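Local atomic coordinates of ABC transporter periplasmic-binding protein YtfQ (Mycobacterium smegmatis, PDB entry 6HBM), a protein that binds alpha-L-arabinofuranose and is probably the carbohydrate-capturing component of an ABC transporter. Residues Ile125-Arg130 with Ile161-Gly166; Gly153-Asp158 with Ser182-Phe187; Gln212-Gly217 with Ala239-His244. All blocks are in the same frame, centred on the assembly; numbering follows the deposited sequence.

Contact 1: residues Ile125-Arg130 with Ile161-Gly166; sequences IEEGRR and IDRKTG. With AHR (alpha-L-arabinofuranose), chain J.
R163 and E127 meet in a salt bridge beside the bound arabinofuranose, and the same guanidinium group holds the sugar. NH2 of R163 lies 2.7 Å from OE1 of E127, which it meets nearly along the C-O axis, and the carboxylate and guanidinium planes are 35° apart. NE of R163 adds a weak second bond to OE1, so this one oxygen faces both nitrogens. Round the rim of the guanidinium, O3 of the sugar lies in its plane, 2.8 Å from NH1; a weaker bond reaches O3 from NH2. NH2 is thus shared between carboxylate and ligand, and the two partners together fix the rotation of the group. CG of R163 is anti to the carbonyl carbon (chi1 -77°), which sets the direction of the chain; from there it runs extended to NE and carries the guanidinium to the sugar. E127 is likewise extended beyond CG. V240 packs against both.

Behind this pair, helices 124-138 and 158-171 of the periplasmic binding protein fold pack closely, the axes of the two short segments 6.7 Å apart with a crossing angle of -38°. Glycines let the backbones come together: CA of G128 is 4.4 Å from CA of R163, and CA of G166 is equally close to CA of I125. Two CA-H...O contacts lie here, G166 CA to I125 O at 3.5 Å and R129 CA to G166 O at 3.4 Å.

Near the N-terminal end of helix 124-138, I125 lays its CG1-CD1 branch against D162, CG1 being 3.7 Å from CB of D162. The D162 carboxylate is salt-bridged through OD1 to R84, which also pairs with D158; D158 and D162 form a zinc site seen in crystals of this protein.

Contact 2: residues Gly153-Asp158 with Ser182-Phe187; sequences GTTGAD and SQTGDF. With AHR (alpha-L-arabinofuranose), chain J.
Beside the sugar pocket, the loops leaving the neighbouring parallel strands 146-152 and 177-184 meet: G153 and T154 of the first loop lie against T184, the last residue of strand 177-184, and against D186 and F187 of the loop after it. The F187 ring lies between the first loop and the sugar. CA of G153 sits over one face in a CH-pi contact, 3.7 Å from the ring centroid and 24° off the normal, and the backbone N of T154 lies over the ring centre on that same side. The opposite face is turned to the arabinofuranose, whose C2 is 4.0 Å above the plane and displaced toward the rim. R106, P159, R163 and N213 also pack against F187.

These strands belong to a beta-alpha-beta crossover through helix 158-171, and at the strand ends a side chain adds to the backbone pairing. In T184, OG1 stands anti to the backbone N (chi1 -169°) and donates to O of G153 at 2.7 Å, from well above the carbonyl plane. G185 keeps a backbone bond to E152. Farther out, OG1 of T154 gives a weak bond to OD1 of D186 at 2.8 Å, the two side chains lying at a slant to each other. From T154 to A157 the chain makes a type II beta turn with G156 at its positive-phi corner, and A157 then takes the N-cap position of helix 158-171.

Contact 3: residues Gln212-Gly217 with Ala239-His244; sequences QNDDMG and AVDATH. With ZN (zinc ion), chain C; AHR (alpha-L-arabinofuranose), chain J.
The N213 amide and the D241 carboxylate stand almost at right angles, their planes 89° apart, and both grip the sugar. ND2 of N213 donates to O2 of the arabinofuranose at 2.8 Å along a nearly straight bond (167°). The D241 carboxylate takes two sugar hydroxyls, one on each oxygen: O2 donates to OD2 at 2.7 Å and O3 to OD1 at 2.8 Å. O2 therefore both receives from N213 and gives to D241. C261 touches D241.

A third flat group, the carboxylate of D214, is turned toward T243. Its CG lies between the backbone N and the carbonyl carbon (chi1 55°), and from there OD2 accepts twice: N of T243 comes nearly in line with the C-O bond at 2.9 Å, whereas OG1 of T243 approaches from above the carboxylate plane. OD1 of D214 is 3.7 Å from OD2 of D241, a closeness of like charges that the sugar hydroxyls on D241 and the N-H and hydroxyl of T243 on D214 would be expected to ease.

The loops after strands 208-211 and 236-239 are joined here, at the C-terminal ends of these parallel strands, the sugar-binding end of the sheet in this type I periplasmic binding fold. N of D214 donates to O of V240 at 2.7 Å, while CB of A239 packs on CA of D214. N213 is also the N-cap of helix 214-226, its OD1 accepting from N of M216 at 3.1 Å. T243 is the N-cap of helix 244-252; H244, the next residue, binds a zinc ion through ND1, and the zinc also carries a water.

Overall arrangement
All three contacts lie around one arabinofuranose, their centres 13 to 14 Å apart. Contacts 2 and 3 gather the loops following four strands of the six-stranded sheet, 177-184, 146-152, 208-211 and 236-239, while contact 1 pairs helices 124-138 and 158-171. Contacts 1 and 2 alternate along the chain, sharing the crossover through helix 158-171; contact 3 follows both. A hydrogen bond from G153 N to Q212 OE1 ties contact 2 to contact 3. E28, S29, D105 and R106, from loops after strands of the seven-stranded sheet, bind the same sugar, which therefore lies between the two lobes, as in other binding proteins of this class.

Contact 1: residues Ile125-Arg130 with Ile161-Gly166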
ATOM      1  N   ILE A 125      -5.737  -7.764   2.265  1.00 61.24           N
ATOM      2  CA  ILE A 125      -5.982  -8.893   3.169  1.00 58.97           C
ATOM      3  C   ILE A 125      -5.017 -10.045   2.791  1.00 61.48           C
ATOM      4  O   ILE A 125      -4.251 -10.477   3.652  1.00 59.89           O
ATOM      5  CB  ILE A 125      -7.484  -9.327   3.185  1.00 60.78           C
ATOM      6  CG1 ILE A 125      -8.407  -8.198   3.685  1.00 60.07           C
ATOM      7  CG2 ILE A 125      -7.679 -10.567   4.049  1.00 61.30           C
ATOM      8  CD1 ILE A 125      -9.271  -7.560   2.628  1.00 68.13           C
ATOM      9  N   GLU A 126      -4.987 -10.481   1.505  1.00 58.05           N
ATOM     10  CA  GLU A 126      -4.063 -11.543   1.113  1.00 58.04           C
ATOM     11  C   GLU A 126      -2.614 -11.116   1.283  1.00 66.82           C
ATOM     12  O   GLU A 126      -1.811 -11.957   1.676  1.00 66.02           O
ATOM     13  CB  GLU A 126      -4.305 -12.101  -0.292  1.00 58.89           C
ATOM     14  CG  GLU A 126      -4.812 -13.541  -0.292  1.00 66.56           C
ATOM     15  CD  GLU A 126      -3.752 -14.625  -0.359  1.00 71.23           C
ATOM     16  OE1 GLU A 126      -3.558 -15.343   0.644  1.00 49.05           O
ATOM     17  OE2 GLU A 126      -3.151 -14.795  -1.441  1.00 63.74           O
ATOM     18  N   GLU A 127      -2.270  -9.819   1.065  1.00 66.97           N
ATOM     19  CA  GLU A 127      -0.885  -9.368   1.288  1.00 68.32           C
ATOM     20  C   GLU A 127      -0.473  -9.658   2.753  1.00 77.53           C
ATOM     21  O   GLU A 127       0.583 -10.266   2.984  1.00 78.93           O
ATOM     22  CB  GLU A 127      -0.708  -7.886   0.938  1.00 69.31           C
ATOM     23  CG  GLU A 127      -0.736  -7.647  -0.561  1.00 77.78           C
ATOM     24  CD  GLU A 127      -0.689  -6.196  -0.997  1.00 97.12           C
ATOM     25  OE1 GLU A 127      -0.677  -5.306  -0.115  1.00 84.07           O
ATOM     26  OE2 GLU A 127      -0.661  -5.952  -2.227  1.00 89.79           O
ATOM     27  N   GLY A 128      -1.350  -9.303   3.705  1.00 73.86           N
ATOM     28  CA  GLY A 128      -1.149  -9.608   5.116  1.00 72.89           C
ATOM     29  C   GLY A 128      -1.162 -11.108   5.365  1.00 76.07           C
ATOM     30  O   GLY A 128      -0.294 -11.629   6.066  1.00 75.97           O
ATOM     31  N   ARG A 129      -2.133 -11.820   4.761  1.00 71.56           N
ATOM     32  CA  ARG A 129      -2.276 -13.276   4.865  1.00 70.54           C
ATOM     33  C   ARG A 129      -1.006 -13.959   4.461  1.00 71.98           C
ATOM     34  O   ARG A 129      -0.488 -14.781   5.204  1.00 71.25           O
ATOM     35  CB  ARG A 129      -3.404 -13.769   3.950  1.00 71.46           C
ATOM     36  CG  ARG A 129      -3.868 -15.193   4.213  1.00 84.23           C
ATOM     37  CD  ARG A 129      -5.255 -15.390   3.629  1.00 97.52           C
ATOM     38  NE  ARG A 129      -6.271 -14.655   4.389  1.00105.62           N
ATOM     39  CZ  ARG A 129      -7.429 -14.188   3.914  1.00120.94           C
ATOM     40  NH1 ARG A 129      -7.751 -14.355   2.634  1.00106.20           N
ATOM     41  NH2 ARG A 129      -8.264 -13.539   4.710  1.00112.89           N
ATOM     42  N   ARG A 130      -0.499 -13.591   3.291  1.00 67.97           N
ATOM     43  CA  ARG A 130       0.728 -14.112   2.702  1.00 68.04           C
ATOM     44  C   ARG A 130       1.928 -14.027   3.645  1.00 71.93           C
ATOM     45  O   ARG A 130       2.725 -14.987   3.737  1.00 68.95           O
ATOM     46  CB  ARG A 130       1.049 -13.334   1.411  1.00 67.62           C
ATOM     47  CG  ARG A 130       0.234 -13.757   0.218  1.00 67.03           C
ATOM     48  CD  ARG A 130       0.922 -13.409  -1.075  1.00 69.84           C
ATOM     49  NE  ARG A 130       1.653 -14.561  -1.602  1.00 73.57           N
ATOM     50  CZ  ARG A 130       1.855 -14.818  -2.893  1.00 88.04           C
ATOM     51  NH1 ARG A 130       1.395 -13.984  -3.831  1.00 71.80           N
ATOM     52  NH2 ARG A 130       2.515 -15.913  -3.261  1.00 76.52           N
ATOM     53  N   ILE A 161      -5.944  -1.355   8.009  1.00 65.20           N
ATOM     54  CA  ILE A 161      -7.027  -2.145   8.618  1.00 62.77           C
ATOM     55  C   ILE A 161      -6.978  -3.558   8.033  1.00 66.26           C
ATOM     56  O   ILE A 161      -6.828  -4.517   8.783  1.00 66.20           O
ATOM     57  CB  ILE A 161      -8.410  -1.480   8.395  1.00 64.76           C
ATOM     58  N   ASP A 162      -7.031  -3.666   6.691  1.00 62.55           N
ATOM     59  CA  ASP A 162      -7.014  -4.942   5.951  1.00 62.27           C
ATOM     60  C   ASP A 162      -5.729  -5.783   6.145  1.00 63.04           C
ATOM     61  O   ASP A 162      -5.830  -7.002   6.245  1.00 61.29           O
ATOM     62  CB  ASP A 162      -7.292  -4.709   4.435  1.00 65.18           C
ATOM     63  CG  ASP A 162      -8.768  -4.521   4.015  1.00 76.78           C
ATOM     64  OD1 ASP A 162      -9.652  -4.560   4.899  1.00 76.48           O
ATOM     65  OD2 ASP A 162      -9.031  -4.343   2.790  1.00 83.20           O
ATOM     66  N   ARG A 163      -4.545  -5.164   6.212  1.00 60.09           N
ATOM     67  CA  ARG A 163      -3.300  -5.933   6.402  1.00 60.08           C
ATOM     68  C   ARG A 163      -3.218  -6.572   7.769  1.00 65.34           C
ATOM     69  O   ARG A 163      -2.799  -7.723   7.884  1.00 65.34           O
ATOM     70  CB  ARG A 163      -2.055  -5.075   6.148  1.00 58.83           C
ATOM     71  CG  ARG A 163      -1.828  -4.883   4.664  1.00 70.77           C
ATOM     72  CD  ARG A 163      -0.895  -3.754   4.283  1.00 78.18           C
ATOM     73  NE  ARG A 163      -0.709  -3.714   2.830  1.00 81.78           N
ATOM     74  CZ  ARG A 163       0.024  -2.816   2.181  1.00 87.56           C
ATOM     75  NH1 ARG A 163       0.665  -1.862   2.847  1.00 66.05           N
ATOM     76  NH2 ARG A 163       0.119  -2.862   0.857  1.00 67.00           N
ATOM     77  N   LYS A 164      -3.603  -5.813   8.800  1.00 63.01           N
ATOM     78  CA  LYS A 164      -3.635  -6.251  10.204  1.00 63.52           C
ATOM     79  C   LYS A 164      -4.510  -7.520  10.310  1.00 68.89           C
ATOM     80  O   LYS A 164      -4.055  -8.542  10.839  1.00 68.99           O
ATOM     81  CB  LYS A 164      -4.212  -5.098  11.072  1.00 65.95           C
ATOM     82  CG  LYS A 164      -4.258  -5.332  12.567  1.00 83.56           C
ATOM     83  CD  LYS A 164      -4.893  -4.142  13.282  1.00 93.43           C
ATOM     84  CE  LYS A 164      -4.631  -4.173  14.773  1.00100.55           C
ATOM     85  NZ  LYS A 164      -5.148  -2.953  15.444  1.00103.10           N
ATOM     86  N   THR A 165      -5.749  -7.436   9.745  1.00 65.44           N
ATOM     87  CA  THR A 165      -6.775  -8.497   9.686  1.00 65.20           C
ATOM     88  C   THR A 165      -6.252  -9.764   8.995  1.00 69.36           C
ATOM     89  O   THR A 165      -6.473 -10.877   9.486  1.00 68.96           O
ATOM     90  CB  THR A 165      -8.017  -7.979   8.905  1.00 70.31           C
ATOM     91  OG1 THR A 165      -8.383  -6.687   9.382  1.00 72.63           O
ATOM     92  CG2 THR A 165      -9.213  -8.905   9.006  1.00 65.78           C
ATOM     93  N   GLY A 166      -5.615  -9.579   7.843  1.00 65.72           N
ATOM     94  CA  GLY A 166      -5.059 -10.680   7.069  1.00 65.62           C
ATOM     95  C   GLY A 166      -3.908 -11.365   7.767  1.00 70.17           C
ATOM     96  O   GLY A 166      -3.851 -12.592   7.823  1.00 68.59           O
TER
HETATM   97  O5  AHR J 408      -2.142   2.616  -0.070  0.90 27.11           O
HETATM   98  C5  AHR J 408      -1.037   1.752  -0.260  0.90 21.69           C
HETATM   99  C4  AHR J 408      -0.022   2.069   0.796  0.90 21.64           C
HETATM  100  O4  AHR J 408       0.228   3.502   0.809  0.90 22.75           O
HETATM  101  C3  AHR J 408       1.354   1.450   0.612  0.90 21.93           C
HETATM  102  O3  AHR J 408       1.465   0.090   1.002  0.90 20.81           O
HETATM  103  C2  AHR J 408       2.184   2.374   1.489  0.90 22.90           C
HETATM  104  O2  AHR J 408       3.581   2.150   1.345  0.90 21.83           O
HETATM  105  C1  AHR J 408       1.633   3.733   1.039  0.90 24.16           C
HETATM  106  O1  AHR J 408       1.854   4.812   1.983  0.90 23.74           O

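Contact 2: residues Gly153-Asp158 with Ser182-Phe187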
ATOM      1  N   GLY A 153       0.155   0.523   9.918  1.00 74.14           N
ATOM      2  CA  GLY A 153       0.097   1.652   8.998  1.00 74.44           C
ATOM      3  C   GLY A 153      -0.663   2.823   9.580  1.00 79.24           C
ATOM      4  O   GLY A 153      -1.065   2.778  10.739  1.00 78.08           O
ATOM      5  N   THR A 154      -0.885   3.870   8.774  1.00 78.91           N
ATOM      6  CA  THR A 154      -1.640   5.052   9.208  1.00 80.75           C
ATOM      7  C   THR A 154      -3.048   4.619   9.705  1.00 86.17           C
ATOM      8  O   THR A 154      -3.727   3.828   9.048  1.00 86.55           O
ATOM      9  CB  THR A 154      -1.703   6.119   8.068  1.00 96.88           C
ATOM     10  OG1 THR A 154      -0.393   6.640   7.805  1.00 97.91           O
ATOM     11  CG2 THR A 154      -2.642   7.282   8.393  1.00 98.72           C
ATOM     12  N   THR A 155      -3.448   5.108  10.894  1.00 81.57           N
ATOM     13  CA  THR A 155      -4.734   4.778  11.512  1.00 79.99           C
ATOM     14  C   THR A 155      -5.875   5.340  10.661  1.00 79.67           C
ATOM     15  O   THR A 155      -5.963   6.554  10.500  1.00 77.93           O
ATOM     16  CB  THR A 155      -4.753   5.333  12.955  1.00 89.25           C
ATOM     17  OG1 THR A 155      -3.652   4.777  13.678  1.00 89.65           O
ATOM     18  CG2 THR A 155      -6.054   5.038  13.690  1.00 89.21           C
ATOM     19  N   GLY A 156      -6.705   4.456  10.110  1.00 75.59           N
ATOM     20  CA  GLY A 156      -7.849   4.840   9.282  1.00 75.82           C
ATOM     21  C   GLY A 156      -7.788   4.415   7.820  1.00 79.65           C
ATOM     22  O   GLY A 156      -8.832   4.225   7.193  1.00 79.59           O
ATOM     23  N   ALA A 157      -6.573   4.291   7.250  1.00 74.92           N
ATOM     24  CA  ALA A 157      -6.368   3.891   5.848  1.00 73.53           C
ATOM     25  C   ALA A 157      -6.755   2.423   5.620  1.00 75.63           C
ATOM     26  O   ALA A 157      -6.458   1.587   6.488  1.00 75.87           O
ATOM     27  CB  ALA A 157      -4.903   4.090   5.476  1.00 74.14           C
ATOM     28  N   ASP A 158      -7.389   2.107   4.448  1.00 69.36           N
ATOM     29  CA  ASP A 158      -7.802   0.739   4.075  1.00 68.83           C
ATOM     30  C   ASP A 158      -6.653  -0.279   4.195  1.00 69.74           C
ATOM     31  O   ASP A 158      -6.841  -1.277   4.886  1.00 69.43           O
ATOM     32  CB  ASP A 158      -8.422   0.719   2.650  1.00 72.22           C
ATOM     33  CG  ASP A 158      -9.043  -0.601   2.128  1.00 86.66           C
ATOM     34  OD1 ASP A 158      -9.696  -1.315   2.928  1.00 88.33           O
ATOM     35  OD2 ASP A 158      -8.918  -0.886   0.899  1.00 87.80           O
ATOM     36  N   SER A 182       1.829  -4.196  19.096  1.00 78.73           N
ATOM     37  CA  SER A 182       1.330  -3.658  17.828  1.00 77.86           C
ATOM     38  C   SER A 182       1.087  -2.146  17.956  1.00 81.24           C
ATOM     39  O   SER A 182       0.400  -1.719  18.888  1.00 81.38           O
ATOM     40  CB  SER A 182       0.026  -4.352  17.460  1.00 80.03           C
ATOM     41  OG  SER A 182      -0.414  -4.009  16.157  1.00 88.74           O
ATOM     42  N   GLN A 183       1.649  -1.332  17.051  1.00 76.28           N
ATOM     43  CA  GLN A 183       1.447   0.108  17.139  1.00 75.24           C
ATOM     44  C   GLN A 183       1.701   0.829  15.815  1.00 76.75           C
ATOM     45  O   GLN A 183       2.587   0.446  15.052  1.00 75.08           O
ATOM     46  CB  GLN A 183       2.310   0.703  18.263  1.00 76.78           C
ATOM     47  CG  GLN A 183       1.581   1.786  19.047  1.00 97.04           C
ATOM     48  CD  GLN A 183       2.531   2.777  19.657  1.00120.92           C
ATOM     49  OE1 GLN A 183       2.793   2.751  20.865  1.00117.90           O
ATOM     50  NE2 GLN A 183       3.067   3.677  18.834  1.00113.07           N
ATOM     51  N   THR A 184       0.894   1.874  15.551  1.00 73.31           N
ATOM     52  CA  THR A 184       0.952   2.682  14.329  1.00 72.96           C
ATOM     53  C   THR A 184       2.267   3.470  14.185  1.00 78.99           C
ATOM     54  O   THR A 184       2.767   4.056  15.157  1.00 78.38           O
ATOM     55  CB  THR A 184      -0.294   3.602  14.196  1.00 74.70           C
ATOM     56  OG1 THR A 184      -0.316   4.169  12.887  1.00 71.68           O
ATOM     57  CG2 THR A 184      -0.328   4.733  15.231  1.00 73.09           C
ATOM     58  N   GLY A 185       2.792   3.446  12.954  1.00 76.43           N
ATOM     59  CA  GLY A 185       3.993   4.154  12.525  1.00 75.88           C
ATOM     60  C   GLY A 185       3.764   5.014  11.294  1.00 78.64           C
ATOM     61  O   GLY A 185       4.729   5.391  10.637  1.00 79.26           O
ATOM     62  N   ASP A 186       2.494   5.304  10.945  1.00 73.68           N
ATOM     63  CA  ASP A 186       2.088   6.183   9.847  1.00 73.61           C
ATOM     64  C   ASP A 186       2.721   5.914   8.420  1.00 74.33           C
ATOM     65  O   ASP A 186       2.650   6.807   7.557  1.00 73.77           O
ATOM     66  CB  ASP A 186       2.344   7.649  10.267  1.00 76.19           C
ATOM     67  CG  ASP A 186       1.181   8.575   9.958  1.00 94.09           C
ATOM     68  OD1 ASP A 186       0.992   8.924   8.759  1.00 93.95           O
ATOM     69  OD2 ASP A 186       0.454   8.946  10.908  1.00104.30           O
ATOM     70  N   PHE A 187       3.228   4.682   8.150  1.00 67.10           N
ATOM     71  CA  PHE A 187       3.866   4.309   6.873  1.00 65.14           C
ATOM     72  C   PHE A 187       5.083   5.178   6.545  1.00 70.70           C
ATOM     73  O   PHE A 187       5.256   5.565   5.397  1.00 71.39           O
ATOM     74  CB  PHE A 187       2.882   4.318   5.680  1.00 65.87           C
ATOM     75  CG  PHE A 187       1.792   3.278   5.607  1.00 65.86           C
ATOM     76  CD1 PHE A 187       2.044   1.959   5.952  1.00 67.25           C
ATOM     77  CD2 PHE A 187       0.578   3.572   5.002  1.00 65.99           C
ATOM     78  CE1 PHE A 187       1.073   0.983   5.788  1.00 67.33           C
ATOM     79  CE2 PHE A 187      -0.397   2.598   4.848  1.00 68.02           C
ATOM     80  CZ  PHE A 187      -0.142   1.308   5.237  1.00 66.19           C
TER
HETATM   81  O5  AHR J 408      -2.142   2.616  -0.070  0.90 27.11           O
HETATM   82  C5  AHR J 408      -1.037   1.752  -0.260  0.90 21.69           C
HETATM   83  C4  AHR J 408      -0.022   2.069   0.796  0.90 21.64           C
HETATM   84  O4  AHR J 408       0.228   3.502   0.809  0.90 22.75           O
HETATM   85  C3  AHR J 408       1.354   1.450   0.612  0.90 21.93           C
HETATM   86  O3  AHR J 408       1.465   0.090   1.002  0.90 20.81           O
HETATM   87  C2  AHR J 408       2.184   2.374   1.489  0.90 22.90           C
HETATM   88  O2  AHR J 408       3.581   2.150   1.345  0.90 21.83           O
HETATM   89  C1  AHR J 408       1.633   3.733   1.039  0.90 24.16           C
HETATM   90  O1  AHR J 408       1.854   4.812   1.983  0.90 23.74           O

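Contact 3: residues Gln212-Gly217 with Ala239-His244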
ATOM      1  N   GLN A 212       3.974  -3.256   7.898  1.00 64.23           N
ATOM      2  CA  GLN A 212       2.904  -3.118   6.889  1.00 63.82           C
ATOM      3  C   GLN A 212       3.322  -2.316   5.619  1.00 68.04           C
ATOM      4  O   GLN A 212       2.536  -2.203   4.676  1.00 68.00           O
ATOM      5  CB  GLN A 212       1.611  -2.557   7.511  1.00 64.35           C
ATOM      6  CG  GLN A 212       0.873  -3.589   8.351  1.00 68.43           C
ATOM      7  CD  GLN A 212      -0.282  -2.974   9.089  1.00 94.66           C
ATOM      8  OE1 GLN A 212      -0.701  -1.849   8.808  1.00 88.66           O
ATOM      9  NE2 GLN A 212      -0.811  -3.681  10.077  1.00 93.68           N
ATOM     10  N   ASN A 213       4.555  -1.821   5.555  1.00 63.37           N
ATOM     11  CA  ASN A 213       5.074  -1.185   4.358  1.00 62.62           C
ATOM     12  C   ASN A 213       6.557  -1.169   4.564  1.00 67.60           C
ATOM     13  O   ASN A 213       7.011  -0.747   5.630  1.00 67.58           O
ATOM     14  CB  ASN A 213       4.412   0.185   4.105  1.00 60.97           C
ATOM     15  CG  ASN A 213       5.100   1.455   4.550  1.00 63.70           C
ATOM     16  OD1 ASN A 213       5.600   1.603   5.670  1.00 48.54           O
ATOM     17  ND2 ASN A 213       5.082   2.445   3.694  1.00 51.44           N
ATOM     18  N   ASP A 214       7.316  -1.771   3.656  1.00 64.96           N
ATOM     19  CA  ASP A 214       8.757  -1.906   3.876  1.00 65.81           C
ATOM     20  C   ASP A 214       9.427  -0.637   4.428  1.00 67.44           C
ATOM     21  O   ASP A 214      10.339  -0.775   5.221  1.00 64.95           O
ATOM     22  CB  ASP A 214       9.476  -2.429   2.628  1.00 69.18           C
ATOM     23  CG  ASP A 214       9.253  -1.633   1.367  1.00 92.58           C
ATOM     24  OD1 ASP A 214       8.665  -0.527   1.454  1.00 95.62           O
ATOM     25  OD2 ASP A 214       9.660  -2.113   0.287  1.00104.13           O
ATOM     26  N   ASP A 215       8.939   0.572   4.070  1.00 65.23           N
ATOM     27  CA  ASP A 215       9.458   1.857   4.583  1.00 65.55           C
ATOM     28  C   ASP A 215       9.559   1.892   6.112  1.00 68.25           C
ATOM     29  O   ASP A 215      10.606   2.296   6.638  1.00 68.57           O
ATOM     30  CB  ASP A 215       8.621   3.063   4.088  1.00 67.67           C
ATOM     31  CG  ASP A 215       9.263   3.843   2.957  1.00 75.52           C
ATOM     32  OD1 ASP A 215       9.245   3.338   1.800  1.00 76.80           O
ATOM     33  OD2 ASP A 215       9.752   4.981   3.221  1.00 77.40           O
ATOM     34  N   MET A 216       8.499   1.460   6.822  1.00 62.62           N
ATOM     35  CA  MET A 216       8.561   1.370   8.293  1.00 61.40           C
ATOM     36  C   MET A 216       9.591   0.297   8.707  1.00 61.68           C
ATOM     37  O   MET A 216      10.359   0.537   9.638  1.00 61.93           O
ATOM     38  CB  MET A 216       7.191   1.058   8.909  1.00 63.81           C
ATOM     39  CG  MET A 216       6.237   2.253   8.908  1.00 67.39           C
ATOM     40  SD  MET A 216       4.485   1.934   9.338  1.00 71.20           S
ATOM     41  CE  MET A 216       4.226   0.247   8.668  1.00 67.35           C
ATOM     42  N   GLY A 217       9.626  -0.829   7.975  1.00 54.76           N
ATOM     43  CA  GLY A 217      10.590  -1.913   8.168  1.00 53.51           C
ATOM     44  C   GLY A 217      12.046  -1.513   7.961  1.00 56.22           C
ATOM     45  O   GLY A 217      12.957  -2.124   8.526  1.00 55.75           O
ATOM     46  N   ALA A 239       7.999  -7.705   5.384  1.00 46.41           N
ATOM     47  CA  ALA A 239       7.218  -6.510   5.038  1.00 45.90           C
ATOM     48  C   ALA A 239       6.457  -6.576   3.716  1.00 50.76           C
ATOM     49  O   ALA A 239       6.503  -7.588   3.013  1.00 51.74           O
ATOM     50  CB  ALA A 239       8.140  -5.302   5.034  1.00 46.51           C
ATOM     51  N   VAL A 240       5.710  -5.484   3.413  1.00 45.99           N
ATOM     52  CA  VAL A 240       4.905  -5.339   2.186  1.00 44.42           C
ATOM     53  C   VAL A 240       5.540  -4.216   1.263  1.00 50.34           C
ATOM     54  O   VAL A 240       6.434  -3.483   1.703  1.00 49.79           O
ATOM     55  CB  VAL A 240       3.423  -5.027   2.588  1.00 45.32           C
ATOM     56  CG1 VAL A 240       2.472  -5.309   1.447  1.00 45.01           C
ATOM     57  CG2 VAL A 240       3.008  -5.819   3.816  1.00 44.18           C
ATOM     58  N   ASP A 241       5.145  -4.193  -0.030  1.00 48.53           N
ATOM     59  CA  ASP A 241       5.431  -3.191  -1.083  1.00 49.28           C
ATOM     60  C   ASP A 241       6.460  -3.602  -2.157  1.00 55.64           C
ATOM     61  O   ASP A 241       6.190  -3.391  -3.347  1.00 55.63           O
ATOM     62  CB  ASP A 241       5.810  -1.796  -0.555  1.00 50.46           C
ATOM     63  CG  ASP A 241       4.716  -1.065   0.194  1.00 56.57           C
ATOM     64  OD1 ASP A 241       3.537  -1.467   0.079  1.00 55.79           O
ATOM     65  OD2 ASP A 241       5.025  -0.065   0.854  1.00 63.03           O
ATOM     66  N   ALA A 242       7.633  -4.105  -1.751  1.00 52.42           N
ATOM     67  CA  ALA A 242       8.722  -4.502  -2.660  1.00 52.34           C
ATOM     68  C   ALA A 242       9.334  -3.279  -3.386  1.00 58.97           C
ATOM     69  O   ALA A 242       9.563  -3.316  -4.604  1.00 61.52           O
ATOM     70  CB  ALA A 242       8.259  -5.575  -3.657  1.00 52.56           C
ATOM     71  N   THR A 243       9.633  -2.206  -2.621  1.00 53.70           N
ATOM     72  CA  THR A 243      10.230  -0.989  -3.179  1.00 53.35           C
ATOM     73  C   THR A 243      11.709  -1.238  -3.415  1.00 55.75           C
ATOM     74  O   THR A 243      12.249  -2.223  -2.912  1.00 54.14           O
ATOM     75  CB  THR A 243       9.998   0.242  -2.275  1.00 66.31           C
ATOM     76  OG1 THR A 243      10.780   0.135  -1.080  1.00 65.04           O
ATOM     77  CG2 THR A 243       8.521   0.471  -1.951  1.00 63.41           C
ATOM     78  N   HIS A 244      12.360  -0.347  -4.183  1.00 52.62           N
ATOM     79  CA  HIS A 244      13.780  -0.483  -4.532  1.00 52.35           C
ATOM     80  C   HIS A 244      14.585  -0.733  -3.279  1.00 54.18           C
ATOM     81  O   HIS A 244      15.148  -1.821  -3.116  1.00 51.15           O
ATOM     82  CB  HIS A 244      14.316   0.779  -5.286  1.00 53.28           C
ATOM     83  CG  HIS A 244      15.629   0.597  -6.015  1.00 56.08           C
ATOM     84  ND1 HIS A 244      16.134   1.587  -6.843  1.00 57.05           N
ATOM     85  CD2 HIS A 244      16.479  -0.456  -6.032  1.00 57.55           C
ATOM     86  CE1 HIS A 244      17.274   1.119  -7.309  1.00 56.27           C
ATOM     87  NE2 HIS A 244      17.516  -0.109  -6.865  1.00 56.84           N
TER
HETATM   88 ZN    ZN C 401      15.296   3.519  -6.440  1.00 56.83          ZN
HETATM   89  O5  AHR J 408      -2.142   2.616  -0.070  0.90 27.11           O
HETATM   90  C5  AHR J 408      -1.037   1.752  -0.260  0.90 21.69           C
HETATM   91  C4  AHR J 408      -0.022   2.069   0.796  0.90 21.64           C
HETATM   92  O4  AHR J 408       0.228   3.502   0.809  0.90 22.75           O
HETATM   93  C3  AHR J 408       1.354   1.450   0.612  0.90 21.93           C
HETATM   94  O3  AHR J 408       1.465   0.090   1.002  0.90 20.81           O
HETATM   95  C2  AHR J 408       2.184   2.374   1.489  0.90 22.90           C
HETATM   96  O2  AHR J 408       3.581   2.150   1.345  0.90 21.83           O
HETATM   97  C1  AHR J 408       1.633   3.733   1.039  0.90 24.16           C
HETATM   98  O1  AHR J 408       1.854   4.812   1.983  0.90 23.74           O
HETATM   99  O   HOH W   1      16.684   3.181  -4.672  0.50  3.00           O